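Local coordinates for protein delta-1-pyrroline-5-carboxylate dehydrogenase, mitochondrial (Mus musculus, PDB 4E3X) that probably catalyses the irreversible, NAD+-dependent oxidation of glutamic gamma-semialdehyde to L-glutamate, the last step of mitochondrial proline breakdown, at residues B[321-326]-B[330-335]; B[432-437]-B[441-446]; B[492-497]-B[504-509]. One frame throughout, in Å; residues are numbered along the deposited sequence.

Contact 1 (B[321-326]-B[330-335])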
# COMPACT_ATOMS: atom_id res chain seq x y z
N HIS B 321 27.73 -2.11 -9.64
CA HIS B 321 28.27 -3.46 -9.83
C HIS B 321 29.46 -3.57 -8.88
O HIS B 321 30.43 -2.81 -9.00
CB HIS B 321 28.75 -3.70 -11.27
CG HIS B 321 27.65 -4.02 -12.24
ND1 HIS B 321 27.90 -4.41 -13.54
CD2 HIS B 321 26.30 -3.98 -12.12
CE1 HIS B 321 26.75 -4.61 -14.17
NE2 HIS B 321 25.76 -4.36 -13.33
N PHE B 322 29.39 -4.50 -7.93
CA PHE B 322 30.48 -4.73 -6.99
C PHE B 322 31.20 -6.01 -7.38
O PHE B 322 30.59 -7.07 -7.48
CB PHE B 322 29.97 -4.84 -5.54
CG PHE B 322 31.06 -5.15 -4.56
CD1 PHE B 322 31.80 -4.13 -3.98
CD2 PHE B 322 31.38 -6.47 -4.25
CE1 PHE B 322 32.83 -4.42 -3.08
CE2 PHE B 322 32.41 -6.76 -3.36
CZ PHE B 322 33.13 -5.73 -2.78
N VAL B 323 32.51 -5.91 -7.57
CA VAL B 323 33.30 -7.04 -8.01
C VAL B 323 34.19 -7.52 -6.87
O VAL B 323 34.88 -6.72 -6.24
CB VAL B 323 34.19 -6.64 -9.20
CG1 VAL B 323 35.07 -7.80 -9.63
CG2 VAL B 323 33.34 -6.16 -10.37
N HIS B 324 34.12 -8.82 -6.59
CA HIS B 324 35.03 -9.46 -5.64
C HIS B 324 36.15 -10.12 -6.44
O HIS B 324 36.00 -10.42 -7.63
CB HIS B 324 34.28 -10.51 -4.80
CG HIS B 324 35.15 -11.21 -3.81
ND1 HIS B 324 35.60 -12.50 -3.99
CD2 HIS B 324 35.66 -10.80 -2.62
CE1 HIS B 324 36.35 -12.85 -2.97
NE2 HIS B 324 36.41 -11.84 -2.12
N SER B 325 37.28 -10.36 -5.79
CA SER B 325 38.44 -10.93 -6.48
C SER B 325 38.18 -12.30 -7.12
O SER B 325 38.91 -12.72 -8.02
CB SER B 325 39.63 -11.01 -5.52
OG SER B 325 39.34 -11.89 -4.45
N SER B 326 37.15 -12.99 -6.65
CA SER B 326 36.81 -14.32 -7.17
C SER B 326 35.88 -14.25 -8.39
O SER B 326 35.42 -15.29 -8.87
CB SER B 326 36.13 -15.15 -6.06
OG SER B 326 34.86 -14.60 -5.74
N ASP B 330 35.43 -12.03 -17.52
CA ASP B 330 34.70 -11.75 -18.75
C ASP B 330 33.23 -11.40 -18.49
O ASP B 330 32.66 -10.55 -19.18
CB ASP B 330 34.81 -12.91 -19.75
CG ASP B 330 36.17 -12.98 -20.43
OD1 ASP B 330 36.93 -11.98 -20.39
OD2 ASP B 330 36.49 -14.04 -21.01
N SER B 331 32.62 -12.04 -17.49
CA SER B 331 31.25 -11.72 -17.09
C SER B 331 31.12 -10.30 -16.55
O SER B 331 30.18 -9.58 -16.88
CB SER B 331 30.72 -12.71 -16.06
OG SER B 331 30.63 -14.01 -16.62
N VAL B 332 32.08 -9.91 -15.71
CA VAL B 332 32.12 -8.56 -15.18
C VAL B 332 32.18 -7.56 -16.34
O VAL B 332 31.44 -6.58 -16.37
CB VAL B 332 33.35 -8.34 -14.27
CG1 VAL B 332 33.54 -6.86 -13.99
CG2 VAL B 332 33.20 -9.14 -12.99
N VAL B 333 33.06 -7.81 -17.30
CA VAL B 333 33.25 -6.87 -18.39
C VAL B 333 32.00 -6.74 -19.28
O VAL B 333 31.50 -5.63 -19.51
CB VAL B 333 34.48 -7.24 -19.23
CG1 VAL B 333 34.56 -6.38 -20.49
CG2 VAL B 333 35.75 -7.08 -18.39
N SER B 334 31.48 -7.86 -19.76
CA SER B 334 30.32 -7.85 -20.64
C SER B 334 29.08 -7.32 -19.92
O SER B 334 28.35 -6.49 -20.47
CB SER B 334 30.05 -9.25 -21.18
OG SER B 334 31.06 -9.63 -22.10
N GLY B 335 28.85 -7.80 -18.71
CA GLY B 335 27.70 -7.37 -17.93
C GLY B 335 27.73 -5.88 -17.60
O GLY B 335 26.70 -5.21 -17.64

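Contact 2 (B[432-437]-B[441-446])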
# COMPACT_ATOMS: atom_id res chain seq x y z
N CYS B 432 31.40 6.72 -21.84
CA CYS B 432 32.49 7.30 -21.08
C CYS B 432 32.78 6.47 -19.84
O CYS B 432 31.87 6.15 -19.08
CB CYS B 432 32.17 8.74 -20.69
SG CYS B 432 33.52 9.63 -19.88
N ILE B 433 34.05 6.14 -19.64
CA ILE B 433 34.49 5.44 -18.44
C ILE B 433 35.43 6.36 -17.68
O ILE B 433 36.41 6.86 -18.24
CB ILE B 433 35.22 4.13 -18.78
CG1 ILE B 433 34.33 3.23 -19.65
CG2 ILE B 433 35.64 3.41 -17.50
CD1 ILE B 433 35.03 1.98 -20.16
N ILE B 434 35.11 6.58 -16.41
CA ILE B 434 35.84 7.51 -15.55
C ILE B 434 36.32 6.75 -14.33
O ILE B 434 35.58 5.91 -13.80
CB ILE B 434 34.89 8.65 -15.10
CG1 ILE B 434 34.48 9.50 -16.31
CG2 ILE B 434 35.52 9.50 -13.98
CD1 ILE B 434 33.25 10.34 -16.07
N GLU B 435 37.55 7.02 -13.88
CA GLU B 435 38.00 6.49 -12.61
C GLU B 435 37.94 7.57 -11.53
O GLU B 435 38.42 8.69 -11.74
CB GLU B 435 39.42 5.92 -12.68
CG GLU B 435 39.86 5.35 -11.34
CD GLU B 435 41.22 4.70 -11.36
OE1 GLU B 435 41.91 4.73 -12.41
OE2 GLU B 435 41.61 4.14 -10.31
N SER B 436 37.36 7.23 -10.39
CA SER B 436 37.39 8.12 -9.24
C SER B 436 38.32 7.59 -8.16
O SER B 436 38.28 6.40 -7.82
CB SER B 436 36.00 8.30 -8.64
OG SER B 436 36.07 9.19 -7.54
N LYS B 437 39.16 8.47 -7.62
CA LYS B 437 39.99 8.12 -6.47
C LYS B 437 39.24 8.36 -5.17
O LYS B 437 39.72 8.01 -4.09
CB LYS B 437 41.28 8.93 -6.48
CG LYS B 437 42.14 8.72 -7.72
CD LYS B 437 42.62 7.29 -7.84
CE LYS B 437 43.55 7.12 -9.04
NZ LYS B 437 44.07 5.73 -9.17
N GLU B 441 32.83 10.89 -4.25
CA GLU B 441 32.75 12.00 -5.20
C GLU B 441 31.30 12.20 -5.62
O GLU B 441 30.55 11.23 -5.69
CB GLU B 441 33.60 11.70 -6.44
CG GLU B 441 34.49 12.84 -6.94
CD GLU B 441 33.79 13.81 -7.89
OE1 GLU B 441 32.71 13.49 -8.43
OE2 GLU B 441 34.35 14.91 -8.11
N PRO B 442 30.89 13.45 -5.88
CA PRO B 442 29.51 13.68 -6.35
C PRO B 442 29.09 12.80 -7.53
O PRO B 442 27.93 12.41 -7.60
CB PRO B 442 29.52 15.15 -6.75
CG PRO B 442 30.51 15.76 -5.80
CD PRO B 442 31.58 14.72 -5.58
N ILE B 443 30.01 12.48 -8.44
CA ILE B 443 29.65 11.66 -9.59
C ILE B 443 29.31 10.21 -9.19
O ILE B 443 28.68 9.48 -9.96
CB ILE B 443 30.75 11.68 -10.69
CG1 ILE B 443 30.16 11.33 -12.05
CG2 ILE B 443 31.91 10.75 -10.32
CD1 ILE B 443 31.14 11.48 -13.19
N MET B 444 29.71 9.82 -7.98
CA MET B 444 29.36 8.51 -7.43
C MET B 444 27.97 8.51 -6.78
O MET B 444 27.46 7.46 -6.41
CB MET B 444 30.41 8.06 -6.41
CG MET B 444 31.80 7.79 -6.98
SD MET B 444 31.93 6.23 -7.86
CE MET B 444 31.75 5.04 -6.53
N LYS B 445 27.37 9.70 -6.66
CA LYS B 445 26.13 9.86 -5.90
C LYS B 445 24.93 10.25 -6.75
O LYS B 445 23.81 9.83 -6.48
CB LYS B 445 26.31 10.92 -4.81
CG LYS B 445 27.25 10.53 -3.67
CD LYS B 445 27.49 11.71 -2.75
CE LYS B 445 28.39 11.36 -1.58
NZ LYS B 445 27.65 10.61 -0.52
N GLU B 446 25.15 11.07 -7.77
CA GLU B 446 24.05 11.67 -8.51
C GLU B 446 23.70 10.92 -9.79
O GLU B 446 24.59 10.54 -10.56
CB GLU B 446 24.34 13.15 -8.78
CG GLU B 446 24.62 13.93 -7.51
CD GLU B 446 24.91 15.39 -7.77
OE1 GLU B 446 24.18 16.02 -8.57
OE2 GLU B 446 25.88 15.92 -7.17

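Contact 3 (B[492-497]-B[504-509])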
# COMPACT_ATOMS: atom_id res chain seq x y z
N GLU B 492 27.79 -13.11 2.52
CA GLU B 492 28.13 -11.91 3.27
C GLU B 492 27.66 -10.65 2.56
O GLU B 492 27.03 -9.78 3.16
CB GLU B 492 29.65 -11.84 3.50
CG GLU B 492 30.09 -10.62 4.31
CD GLU B 492 31.59 -10.59 4.57
OE1 GLU B 492 32.32 -11.39 3.95
OE2 GLU B 492 32.04 -9.78 5.39
N ALA B 493 27.99 -10.54 1.28
CA ALA B 493 27.63 -9.37 0.49
C ALA B 493 26.12 -9.23 0.40
O ALA B 493 25.59 -8.12 0.47
CB ALA B 493 28.25 -9.44 -0.90
N THR B 494 25.43 -10.36 0.25
CA THR B 494 23.98 -10.36 0.19
C THR B 494 23.37 -9.78 1.47
O THR B 494 22.48 -8.93 1.42
CB THR B 494 23.44 -11.76 -0.11
OG1 THR B 494 23.92 -12.18 -1.40
CG2 THR B 494 21.92 -11.78 -0.11
N ARG B 495 23.87 -10.22 2.63
CA ARG B 495 23.41 -9.66 3.89
C ARG B 495 23.73 -8.16 4.01
O ARG B 495 22.87 -7.37 4.40
CB ARG B 495 24.00 -10.42 5.08
CG ARG B 495 23.47 -11.83 5.27
CD ARG B 495 23.99 -12.45 6.57
NE ARG B 495 25.45 -12.58 6.58
CZ ARG B 495 26.11 -13.67 6.19
NH1 ARG B 495 25.44 -14.73 5.76
NH2 ARG B 495 27.43 -13.71 6.24
N MET B 496 24.95 -7.78 3.66
CA MET B 496 25.38 -6.39 3.81
C MET B 496 24.64 -5.42 2.89
O MET B 496 24.45 -4.25 3.24
CB MET B 496 26.89 -6.26 3.58
CG MET B 496 27.74 -6.97 4.63
SD MET B 496 29.52 -6.75 4.40
CE MET B 496 29.70 -5.01 4.79
N LEU B 497 24.23 -5.91 1.73
CA LEU B 497 23.61 -5.06 0.72
C LEU B 497 22.09 -5.21 0.65
O LEU B 497 21.45 -4.73 -0.29
CB LEU B 497 24.25 -5.33 -0.65
CG LEU B 497 25.75 -5.04 -0.71
CD1 LEU B 497 26.34 -5.53 -2.02
CD2 LEU B 497 26.01 -3.55 -0.50
N PHE B 504 18.45 -7.24 -6.82
CA PHE B 504 19.83 -7.58 -6.50
C PHE B 504 20.24 -8.77 -7.35
O PHE B 504 19.49 -9.74 -7.49
CB PHE B 504 19.93 -7.90 -5.00
CG PHE B 504 21.33 -8.17 -4.52
CD1 PHE B 504 22.30 -7.18 -4.53
CD2 PHE B 504 21.66 -9.40 -4.00
CE1 PHE B 504 23.59 -7.43 -4.07
CE2 PHE B 504 22.94 -9.66 -3.53
CZ PHE B 504 23.90 -8.68 -3.57
N TYR B 505 21.44 -8.69 -7.91
CA TYR B 505 21.88 -9.66 -8.90
C TYR B 505 23.19 -10.29 -8.49
O TYR B 505 24.12 -9.61 -8.07
CB TYR B 505 22.04 -8.96 -10.26
CG TYR B 505 20.72 -8.44 -10.79
CD1 TYR B 505 20.30 -7.14 -10.54
CD2 TYR B 505 19.89 -9.27 -11.54
CE1 TYR B 505 19.08 -6.67 -11.04
CE2 TYR B 505 18.68 -8.81 -12.04
CZ TYR B 505 18.27 -7.52 -11.78
OH TYR B 505 17.05 -7.10 -12.29
N ILE B 506 23.25 -11.61 -8.58
CA ILE B 506 24.49 -12.32 -8.32
C ILE B 506 25.00 -12.89 -9.64
O ILE B 506 24.34 -13.72 -10.27
CB ILE B 506 24.31 -13.42 -7.27
CG1 ILE B 506 23.82 -12.79 -5.96
CG2 ILE B 506 25.61 -14.18 -7.05
CD1 ILE B 506 23.36 -13.78 -4.96
N ASN B 507 26.15 -12.39 -10.06
CA ASN B 507 26.76 -12.81 -11.32
C ASN B 507 25.89 -12.54 -12.54
O ASN B 507 25.87 -13.31 -13.50
CB ASN B 507 27.23 -14.26 -11.22
CG ASN B 507 28.32 -14.42 -10.18
OD1 ASN B 507 29.18 -13.54 -10.05
ND2 ASN B 507 28.29 -15.52 -9.43
N ASP B 508 25.16 -11.43 -12.50
CA ASP B 508 24.46 -10.94 -13.67
C ASP B 508 24.42 -9.42 -13.62
O ASP B 508 24.71 -8.82 -12.58
CB ASP B 508 23.04 -11.52 -13.76
CG ASP B 508 22.57 -11.71 -15.20
OD1 ASP B 508 23.03 -10.94 -16.08
OD2 ASP B 508 21.75 -12.62 -15.45
N LYS B 509 24.07 -8.79 -14.75
CA LYS B 509 24.03 -7.34 -14.82
C LYS B 509 22.81 -6.75 -14.11
O LYS B 509 21.80 -7.43 -13.88
CB LYS B 509 24.07 -6.85 -16.27
CG LYS B 509 22.90 -7.30 -17.14
CD LYS B 509 23.01 -6.67 -18.53
CE LYS B 509 21.88 -7.09 -19.46
NZ LYS B 509 20.54 -6.75 -18.90

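Contact 1 (B[321-326]-B[330-335])
Val323 and Val332 meet across the first half of a beta-alpha-beta unit in the catalytic domain of this aldehyde dehydrogenase, where strand 319-323 runs through a short loop into helix 329-341 and the chain returns as strand 351-357. The apolar part of the contact is small and buried. The two valines reach toward each other tip to tip, CG2 of Val323 lying 3.7 Å from CG1 of Val332, and the other methyl of Val332, CG2, sits 4.0 Å from the same Val323 CG2. Phe483 of the adjoining strand 476-483 packs on Val332 as well.

The polar part lies one turn further along the helix. The imidazole of His321 is swung to the side of its own backbone N (chi1 -79°), which carries its edge to the Gly335 peptide. Both ring nitrogens are engaged beyond the two segments, ND1 with Thr336 OG1 and NE2 with the backbone N of Ser510, so the rotation of the ring is fixed from two sides. Between these nitrogens, the ring carbon CE1 of His321 faces the carbonyl oxygen of Gly335 near the ring plane, at 3.5 Å.

Contact 2 (B[432-437]-B[441-446])
Ile434 and Ile443 join strand 428-436 to the connection that leads to its parallel neighbour, strand 452-458, in the mixed sheet of the catalytic domain. That connection runs on to Glu447, an NAD+-binding residue whose side chain lies about 10 Å from that of Ile443. The isoleucine side chains cross at a slant and touch through the terminal methyls, CD1 of Ile434 to CD1 of Ile443 at 3.7 Å. Ile443 reaches this point because CG1 is anti to the backbone N (chi1 -157°) and the chain beyond it is extended. Ala407 and Trp403 of helix 394-409 and Leu413 of strand 413-417 help to enclose the pair. Ser436 belongs to the same buried part: it presents OG to the aliphatic portion of Glu441, 3.7 Å from its CB, while the hydroxyl makes its hydrogen bond with Asp438 O in the intervening loop. Leu413 packs on both residues.

The solvent side begins just past this serine, at the exposed Lys437, whose NZ forms a salt bridge with Glu435 OE2, approaching from above the carboxylate plane. Pro442 is likewise exposed.

The carboxylate of Glu441 is buried by contrast, and its chain is bent at chi2 (-86°) so that it folds back over the following residues. OE2 is bound by Ser410 OG and OE1 by His406 NE2, which ties the loop to helix 394-409 and the residues just after it. The same OE1 of Glu441 also accepts the backbone N-H of Ile443, N to OE1 2.9 Å, in a nearly straight bond of 170°.

Contact 3 (B[492-497]-B[504-509])
The beta-alpha-beta unit formed by strand 476-483, helix 487-496 and strand 503-506 is closed here, where the end of the helix packs on the returning strand. Helix 492-496 and strand 504-506 run antiparallel at 174°, with a closest axis approach of 10.6 Å. Phe504 bridges this gap. Its CG is anti to the backbone N (chi1 -175°), and the ring extends from the strand to the last turn of the helix.

Thr494 of that last turn and Leu497 just beyond it meet different parts of the ring. Thr494 comes to the edge, with OG1 near the ring plane and 3.4 Å from CE2 of Phe504. Leu497, the first residue beyond the helix, crosses the phenylalanine at about a right angle and lays CD1 3.9 Å from CE1 of Phe504. Val482 packs on both Leu497 and Phe504, and Leu467 and Val470 of helix 463-472 pack on Leu497.

The strand is also part of the dimer interface: residues 504-506 form a parallel beta ladder with a strand of the second subunit, and Gln545 of that subunit packs on Phe504.

The Thr494 hydroxyl gives its hydrogen to Val490 O one turn earlier in its helix, which leaves the oxygen side of OG1 able to turn to the aromatic edge. Its contact with CE2 is van der Waals in kind, probably with a weak C-H...O component, and the helix is held to the strand mainly by apolar packing.

How the contacts relate
All three contacts are buried and reach the same mixed sheet of the catalytic domain. Contact 1 opens a beta-alpha-beta unit and contact 3 closes another, whereas contact 2 sets a strand against an irregular loop. Contacts 1 and 3 also touch each other, Gly335 O lying 3.4 Å from Lys509 CB, and both border the second subunit; contact 2 meets no other chain, and its centre lies about 18 Å from that of contact 1. Chemistry varies with place: the doubly bonded histidine of contact 1 and the buried carboxylate of contact 2 sit where helix and loop meet neighbouring elements, while contact 3, whose strand continues the sheet into the second subunit, is mostly apolar.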